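Local coordinates for heat-shock protein cognate (HSC) co-chaperone sgt12 (Aspergillus fumigatus, PDB 3SZ7) that binds endoplasmic reticulum-destined tail-anchored proteins and directs them to the GET pathway, docking heat-shock chaperones such as ssa1 and hsp104 through its TPR domain, at residues 128-132 with 133-137; 83-86 with 87-91; 121-124 with 125-129. All coordinates share one frame; numbering follows the deposited sequence.

Contact 1: residues 128-132 with 133-137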
loop_
_atom_site.group_PDB
_atom_site.type_symbol
_atom_site.label_atom_id
_atom_site.label_comp_id
_atom_site.label_asym_id
_atom_site.label_seq_id
_atom_site.Cartn_x
_atom_site.Cartn_y
_atom_site.Cartn_z
ATOM N N ILE A 128 -8.665 12.551 4.442
ATOM C CA ILE A 128 -8.139 13.885 4.193
ATOM C C ILE A 128 -9.233 14.931 4.404
ATOM O O ILE A 128 -8.990 15.979 4.989
ATOM C CB ILE A 128 -7.526 13.998 2.789
ATOM C CG1 ILE A 128 -6.277 13.110 2.701
ATOM C CG2 ILE A 128 -7.178 15.439 2.480
ATOM C CD1 ILE A 128 -5.744 12.933 1.287
ATOM N N GLU A 129 -10.450 14.629 3.958
ATOM C CA GLU A 129 -11.563 15.558 4.149
ATOM C C GLU A 129 -11.928 15.692 5.629
ATOM O O GLU A 129 -12.273 16.781 6.083
ATOM C CB GLU A 129 -12.783 15.150 3.315
ATOM C CG GLU A 129 -13.982 16.088 3.447
ATOM C CD GLU A 129 -13.799 17.440 2.754
ATOM O OE1 GLU A 129 -12.655 17.799 2.400
ATOM O OE2 GLU A 129 -14.813 18.149 2.562
ATOM N N GLU A 130 -11.846 14.590 6.374
ATOM C CA GLU A 130 -12.062 14.632 7.820
ATOM C C GLU A 130 -11.121 15.652 8.452
ATOM O O GLU A 130 -11.545 16.487 9.250
ATOM C CB GLU A 130 -11.845 13.255 8.460
ATOM C CG GLU A 130 -11.944 13.266 9.989
ATOM C CD GLU A 130 -11.551 11.938 10.625
ATOM O OE1 GLU A 130 -11.369 10.944 9.888
ATOM O OE2 GLU A 130 -11.426 11.888 11.868
ATOM N N ALA A 131 -9.845 15.584 8.085
ATOM C CA ALA A 131 -8.844 16.497 8.642
ATOM C C ALA A 131 -9.117 17.942 8.239
ATOM O O ALA A 131 -9.035 18.851 9.060
ATOM C CB ALA A 131 -7.441 16.080 8.196
ATOM N N ASN A 132 -9.429 18.141 6.962
ATOM C CA ASN A 132 -9.667 19.474 6.412
ATOM C C ASN A 132 -10.851 20.178 7.047
ATOM O O ASN A 132 -10.837 21.396 7.225
ATOM C CB ASN A 132 -9.939 19.379 4.914
ATOM C CG ASN A 132 -8.718 18.989 4.115
ATOM O OD1 ASN A 132 -7.617 18.827 4.651
ATOM N ND2 ASN A 132 -8.912 18.822 2.815
ATOM N N ARG A 133 -11.898 19.413 7.344
ATOM C CA ARG A 133 -13.136 19.995 7.847
ATOM C C ARG A 133 -13.157 20.042 9.368
ATOM O O ARG A 133 -14.060 20.631 9.959
ATOM C CB ARG A 133 -14.347 19.226 7.311
ATOM C CG ARG A 133 -14.464 19.271 5.791
ATOM C CD ARG A 133 -14.840 20.664 5.292
ATOM N NE ARG A 133 -16.218 21.009 5.629
ATOM C CZ ARG A 133 -16.790 22.174 5.339
ATOM N NH1 ARG A 133 -16.100 23.115 4.706
ATOM N NH2 ARG A 133 -18.050 22.400 5.687
ATOM N N GLY A 134 -12.149 19.434 9.992
ATOM C CA GLY A 134 -12.047 19.401 11.440
ATOM C C GLY A 134 -12.484 18.063 12.006
ATOM O O GLY A 134 -13.625 17.643 11.820
ATOM N N ALA A 135 -11.568 17.387 12.692
ATOM C CA ALA A 135 -11.838 16.055 13.225
ATOM C C ALA A 135 -12.730 16.104 14.461
ATOM O O ALA A 135 -13.226 15.070 14.913
ATOM C CB ALA A 135 -10.543 15.346 13.546
ATOM N N GLU A 136 -12.917 17.307 14.994
ATOM C CA GLU A 136 -13.700 17.525 16.209
ATOM C C GLU A 136 -14.718 18.634 15.971
ATOM O O GLU A 136 -14.359 19.693 15.465
ATOM C CB GLU A 136 -12.757 17.949 17.337
ATOM C CG GLU A 136 -13.438 18.319 18.650
ATOM C CD GLU A 136 -13.837 17.107 19.465
ATOM O OE1 GLU A 136 -13.722 15.980 18.944
ATOM O OE2 GLU A 136 -14.260 17.279 20.631
ATOM N N PRO A 137 -15.991 18.406 16.344
ATOM C CA PRO A 137 -16.963 19.498 16.197
ATOM C C PRO A 137 -16.537 20.712 17.012
ATOM O O PRO A 137 -15.919 20.549 18.063
ATOM C CB PRO A 137 -18.247 18.921 16.812
ATOM C CG PRO A 137 -18.060 17.432 16.810
ATOM C CD PRO A 137 -16.580 17.215 16.977
#
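R133 packs its aliphatic chain beside E129, one turn earlier, where helix 115-133 runs out. The two side chains lie side by side and point the same way. R133 begins with CG anti to its carbonyl carbon (chi1 -62°), which turns the chain back along the last helical turn. R133 CB rests 3.4 Å from the backbone O of E129. R133 CG, the most engaged atom, sits 3.3 Å from the same E129 O and 3.4 Å from E129 OE2. R133 CD borders E129 OE2, at 3.7 Å. Bends at chi2 and chi3 then carry the chain onward, and R133 NE ends 4.4 Å from E129 OE2. The guanidinium beyond R133 NE stays roughly parallel to the E129 carboxylate without bonding it: the oxygen lies well out of the guanidinium plane and no N-H points at it. The charges may attract each other, but this is no salt bridge.

The backbone here belongs to the C-terminal end of the helix that follows the third predicted TPR repeat. R133 N donates to E129 O at 2.9 Å, a regular i to i-4 helical bond. G134 is the first residue to leave helical angles, and its phi is positive (102°). At its backbone angles a CB would be jammed against the R133 carbonyl oxygen, so glycine suits the place. G134 N makes a weak bond to A131 O at 3.3 Å, one residue short of the helical spacing. Beyond it the chain turns off the helix. The extended chain of E130 brings E130 OE2 to 3.9 Å from A135 CB.

Contact 2: residues 83-86 with 87-91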
loop_
_atom_site.group_PDB
_atom_site.type_symbol
_atom_site.label_atom_id
_atom_site.label_comp_id
_atom_site.label_asym_id
_atom_site.label_seq_id
_atom_site.Cartn_x
_atom_site.Cartn_y
_atom_site.Cartn_z
ATOM N N SER A 83 -1.032 -0.044 -5.907
ATOM C CA SER A 83 -2.001 -0.405 -4.879
ATOM C C SER A 83 -1.294 -0.760 -3.574
ATOM O O SER A 83 -1.747 -0.385 -2.490
ATOM C CB SER A 83 -2.877 -1.568 -5.345
ATOM O OG SER A 83 -3.885 -1.841 -4.389
ATOM N N ARG A 84 -0.186 -1.491 -3.685
ATOM C CA ARG A 84 0.638 -1.846 -2.534
ATOM C C ARG A 84 1.211 -0.607 -1.875
ATOM O O ARG A 84 1.224 -0.503 -0.654
ATOM C CB ARG A 84 1.802 -2.737 -2.961
ATOM C CG ARG A 84 1.386 -4.064 -3.524
ATOM C CD ARG A 84 1.322 -5.115 -2.445
ATOM N NE ARG A 84 0.945 -6.396 -3.019
ATOM C CZ ARG A 84 -0.251 -6.950 -2.880
ATOM N NH1 ARG A 84 -1.186 -6.342 -2.159
ATOM N NH2 ARG A 84 -0.508 -8.118 -3.446
ATOM N N LEU A 85 1.697 0.319 -2.695
ATOM C CA LEU A 85 2.280 1.563 -2.197
ATOM C C LEU A 85 1.229 2.413 -1.487
ATOM O O LEU A 85 1.497 3.017 -0.450
ATOM C CB LEU A 85 2.890 2.355 -3.350
ATOM C CG LEU A 85 3.553 3.680 -2.971
ATOM C CD1 LEU A 85 4.566 3.457 -1.858
ATOM C CD2 LEU A 85 4.220 4.305 -4.191
ATOM N N GLY A 86 0.031 2.453 -2.057
ATOM C CA GLY A 86 -1.070 3.187 -1.457
ATOM C C GLY A 86 -1.381 2.686 -0.063
ATOM O O GLY A 86 -1.536 3.473 0.867
ATOM N N LEU A 87 -1.477 1.370 0.091
ATOM C CA LEU A 87 -1.792 0.795 1.396
ATOM C C LEU A 87 -0.664 1.037 2.392
ATOM O O LEU A 87 -0.905 1.381 3.540
ATOM C CB LEU A 87 -2.094 -0.701 1.277
ATOM C CG LEU A 87 -2.569 -1.391 2.557
ATOM C CD1 LEU A 87 -3.792 -0.688 3.131
ATOM C CD2 LEU A 87 -2.883 -2.860 2.285
ATOM N N ALA A 88 0.574 0.846 1.955
ATOM C CA ALA A 88 1.707 1.061 2.840
ATOM C C ALA A 88 1.751 2.505 3.339
ATOM O O ALA A 88 1.978 2.754 4.526
ATOM C CB ALA A 88 3.024 0.671 2.149
ATOM N N ARG A 89 1.532 3.459 2.442
ATOM C CA ARG A 89 1.536 4.866 2.849
ATOM C C ARG A 89 0.353 5.174 3.762
ATOM O O ARG A 89 0.481 5.929 4.724
ATOM C CB ARG A 89 1.527 5.782 1.628
ATOM C CG ARG A 89 2.842 5.756 0.842
ATOM C CD ARG A 89 2.815 6.715 -0.341
ATOM N NE ARG A 89 4.117 6.818 -0.998
ATOM C CZ ARG A 89 4.307 7.404 -2.177
ATOM N NH1 ARG A 89 3.277 7.933 -2.825
ATOM N NH2 ARG A 89 5.522 7.458 -2.714
ATOM N N PHE A 90 -0.795 4.578 3.458
ATOM C CA PHE A 90 -1.981 4.762 4.283
ATOM C C PHE A 90 -1.686 4.304 5.705
ATOM O O PHE A 90 -2.031 4.986 6.674
ATOM C CB PHE A 90 -3.153 3.969 3.691
ATOM C CG PHE A 90 -4.462 4.207 4.384
ATOM C CD1 PHE A 90 -4.767 3.553 5.569
ATOM C CD2 PHE A 90 -5.390 5.080 3.846
ATOM C CE1 PHE A 90 -5.975 3.775 6.200
ATOM C CE2 PHE A 90 -6.602 5.311 4.477
ATOM C CZ PHE A 90 -6.895 4.650 5.654
ATOM N N ASP A 91 -1.012 3.159 5.823
ATOM C CA ASP A 91 -0.695 2.576 7.125
ATOM C C ASP A 91 0.400 3.359 7.855
ATOM O O ASP A 91 0.610 3.184 9.059
ATOM C CB ASP A 91 -0.298 1.105 6.970
ATOM C CG ASP A 91 -1.472 0.221 6.575
ATOM O OD1 ASP A 91 -2.635 0.621 6.811
ATOM O OD2 ASP A 91 -1.233 -0.882 6.036
#
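At chi1 -179° L85 swings its branch beside its own carbonyl carbon, while R89 has CG anti to its carbonyl carbon (chi1 -70°). These choices bring the leucine branch and the arginine chain together, one turn apart on helix 79-91. This is the first helix of the third predicted TPR repeat, a helix-turn-helix unit. R89 runs extended from CG to NE and crosses L85 at a slant. R89 CG touches L85 O at 3.3 Å, and R89 NE lies 3.5 Å from L85 CD1. The polar end of R89 is held by other helices: NH2 forms a salt bridge with E69, and NH1 bonds to the backbone O of G97. These bonds would limit rotation of the guanidinium, one face of which lies against L85.

The backbone is regular. R89 N bonds to L85 O at 2.9 Å, and F90 N bonds to G86 O at the same length. F90 CB rests 3.3 Å from G86 O. The F90 ring leads away from that turn and meets Y95 edge-to-face. L85 also packs on A68 and A101 of the two flanking helices. L85 CD2 sits 3.6 Å above the R89 guanidinium plane, over its centre.

Contact 3: residues 121-124 with 125-129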
loop_
_atom_site.group_PDB
_atom_site.type_symbol
_atom_site.label_atom_id
_atom_site.label_comp_id
_atom_site.label_asym_id
_atom_site.label_seq_id
_atom_site.Cartn_x
_atom_site.Cartn_y
_atom_site.Cartn_z
ATOM N N LEU A 121 -8.776 4.699 -2.589
ATOM C CA LEU A 121 -8.780 6.129 -2.893
ATOM C C LEU A 121 -9.926 6.829 -2.172
ATOM O O LEU A 121 -9.756 7.918 -1.617
ATOM C CB LEU A 121 -8.875 6.360 -4.404
ATOM C CG LEU A 121 -8.864 7.822 -4.865
ATOM C CD1 LEU A 121 -7.609 8.529 -4.357
ATOM C CD2 LEU A 121 -8.961 7.929 -6.388
ATOM N N GLU A 122 -11.093 6.196 -2.166
ATOM C CA GLU A 122 -12.254 6.772 -1.502
ATOM C C GLU A 122 -11.977 6.967 -0.013
ATOM O O GLU A 122 -12.239 8.034 0.550
ATOM C CB GLU A 122 -13.477 5.869 -1.673
ATOM C CG GLU A 122 -14.668 6.324 -0.840
ATOM C CD GLU A 122 -15.804 5.316 -0.814
ATOM O OE1 GLU A 122 -15.951 4.547 -1.787
ATOM O OE2 GLU A 122 -16.550 5.299 0.186
ATOM N N THR A 123 -11.456 5.925 0.623
ATOM C CA THR A 123 -11.174 5.964 2.056
ATOM C C THR A 123 -10.091 6.988 2.398
ATOM O O THR A 123 -10.205 7.704 3.394
ATOM C CB THR A 123 -10.783 4.573 2.581
ATOM O OG1 THR A 123 -11.921 3.708 2.499
ATOM C CG2 THR A 123 -10.322 4.649 4.026
ATOM N N THR A 124 -9.053 7.063 1.566
ATOM C CA THR A 124 -7.995 8.054 1.754
ATOM C C THR A 124 -8.532 9.482 1.623
ATOM O O THR A 124 -8.224 10.355 2.441
ATOM C CB THR A 124 -6.858 7.843 0.740
ATOM O OG1 THR A 124 -6.341 6.516 0.883
ATOM C CG2 THR A 124 -5.730 8.848 0.979
ATOM N N LYS A 125 -9.339 9.728 0.599
ATOM C CA LYS A 125 -9.911 11.060 0.423
ATOM C C LYS A 125 -10.802 11.431 1.605
ATOM O O LYS A 125 -10.854 12.589 2.013
ATOM C CB LYS A 125 -10.736 11.136 -0.858
ATOM C CG LYS A 125 -9.935 11.151 -2.143
ATOM C CD LYS A 125 -10.885 11.213 -3.335
ATOM C CE LYS A 125 -10.132 11.272 -4.652
ATOM N NZ LYS A 125 -11.079 11.414 -5.788
ATOM N N ARG A 126 -11.527 10.450 2.129
ATOM C CA ARG A 126 -12.426 10.728 3.233
ATOM C C ARG A 126 -11.621 11.118 4.467
ATOM O O ARG A 126 -12.038 11.991 5.231
ATOM C CB ARG A 126 -13.332 9.530 3.518
ATOM C CG ARG A 126 -14.325 9.761 4.641
ATOM C CD ARG A 126 -15.331 8.618 4.741
ATOM N NE ARG A 126 -16.188 8.560 3.561
ATOM C CZ ARG A 126 -16.180 7.572 2.670
ATOM N NH1 ARG A 126 -15.368 6.535 2.828
ATOM N NH2 ARG A 126 -16.999 7.619 1.626
ATOM N N LYS A 127 -10.475 10.467 4.654
ATOM C CA LYS A 127 -9.593 10.767 5.787
ATOM C C LYS A 127 -9.031 12.176 5.660
ATOM O O LYS A 127 -8.924 12.907 6.642
ATOM C CB LYS A 127 -8.432 9.770 5.860
ATOM C CG LYS A 127 -8.863 8.314 5.977
ATOM C CD LYS A 127 -9.058 7.876 7.417
ATOM C CE LYS A 127 -9.605 6.449 7.470
ATOM N NZ LYS A 127 -8.978 5.618 8.540
ATOM N N ILE A 128 -8.665 12.551 4.442
ATOM C CA ILE A 128 -8.139 13.885 4.193
ATOM C C ILE A 128 -9.233 14.931 4.404
ATOM O O ILE A 128 -8.990 15.979 4.989
ATOM C CB ILE A 128 -7.526 13.998 2.789
ATOM C CG1 ILE A 128 -6.277 13.110 2.701
ATOM C CG2 ILE A 128 -7.178 15.439 2.480
ATOM C CD1 ILE A 128 -5.744 12.933 1.287
ATOM N N GLU A 129 -10.450 14.629 3.958
ATOM C CA GLU A 129 -11.563 15.558 4.149
ATOM C C GLU A 129 -11.928 15.692 5.629
ATOM O O GLU A 129 -12.273 16.781 6.083
ATOM C CB GLU A 129 -12.783 15.150 3.315
ATOM C CG GLU A 129 -13.982 16.088 3.447
ATOM C CD GLU A 129 -13.799 17.440 2.754
ATOM O OE1 GLU A 129 -12.655 17.799 2.400
ATOM O OE2 GLU A 129 -14.813 18.149 2.562
#
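E122 and R126 form a salt bridge one turn apart on helix 115-133. With chi1 at 172°, the E122 chain leaves alongside its own carbonyl carbon and stays extended beyond CG. R126 starts the same way (chi1 -179°) but bends at chi3, which brings its end back to the carboxylate. R126 NH2 reaches E122 OE2 at 2.8 Å with a fairly straight bond. R126 NH1 reaches E122 OE2 at 3.1 Å, less straight. OE2 thus takes both donors on its anti side, from opposite faces of the carboxylate. It lies at the guanidinium edge, in that plane, while the two groups stand almost perpendicular, 83° apart.

L121 CG is anti to the backbone N, whereas K125 CG is anti to the carbonyl carbon and its chain is fully extended. The lysine crosses the leucine at a slant, and K125 CE meets the branch, 3.7 Å from L121 CG.

T123 and T124 share one rotamer. Each OG1 lies beside its own backbone N and bonds back to a carbonyl one turn earlier, T123 to R119 O and T124 to G120 O. T123 CG2 lies 4.0 Å from K127 CE. T124 CG2 is 4.1 Å from I128 CD1. K127 CG, beside its own backbone N, lies 3.0 Å from T123 O; the chain then bends at chi2 and chi4.

L121 and T124 also touch helix 95-109, and T123, T124 and K127 touch F90 of helix 79-91. A helix laid against the last repeat in this way is typical of the C-terminal capping helix of TPR domains.

Contacts 1 and 3 overlap on helix 115-133, where they share I128 and E129; their centres are 11 Å apart. Contact 3 covers much of the face packed against the third predicted repeat. Contact 1 covers the exposed end, where the chain leaves the helix. The centre of contact 1 lies about 23 Å from the centre of the chain. Contact 2 sits near that centre, within the repeat itself. It touches contact 3 through F90: F90 CD2 lies 3.4 Å from T124 OG1, and F90 CZ lies 3.8 Å from T123 CG2. Contacts 1 and 2 do not touch; their nearest atoms are about 8 Å apart. The shared I128 packs on Y95, the tyrosine that also meets F90.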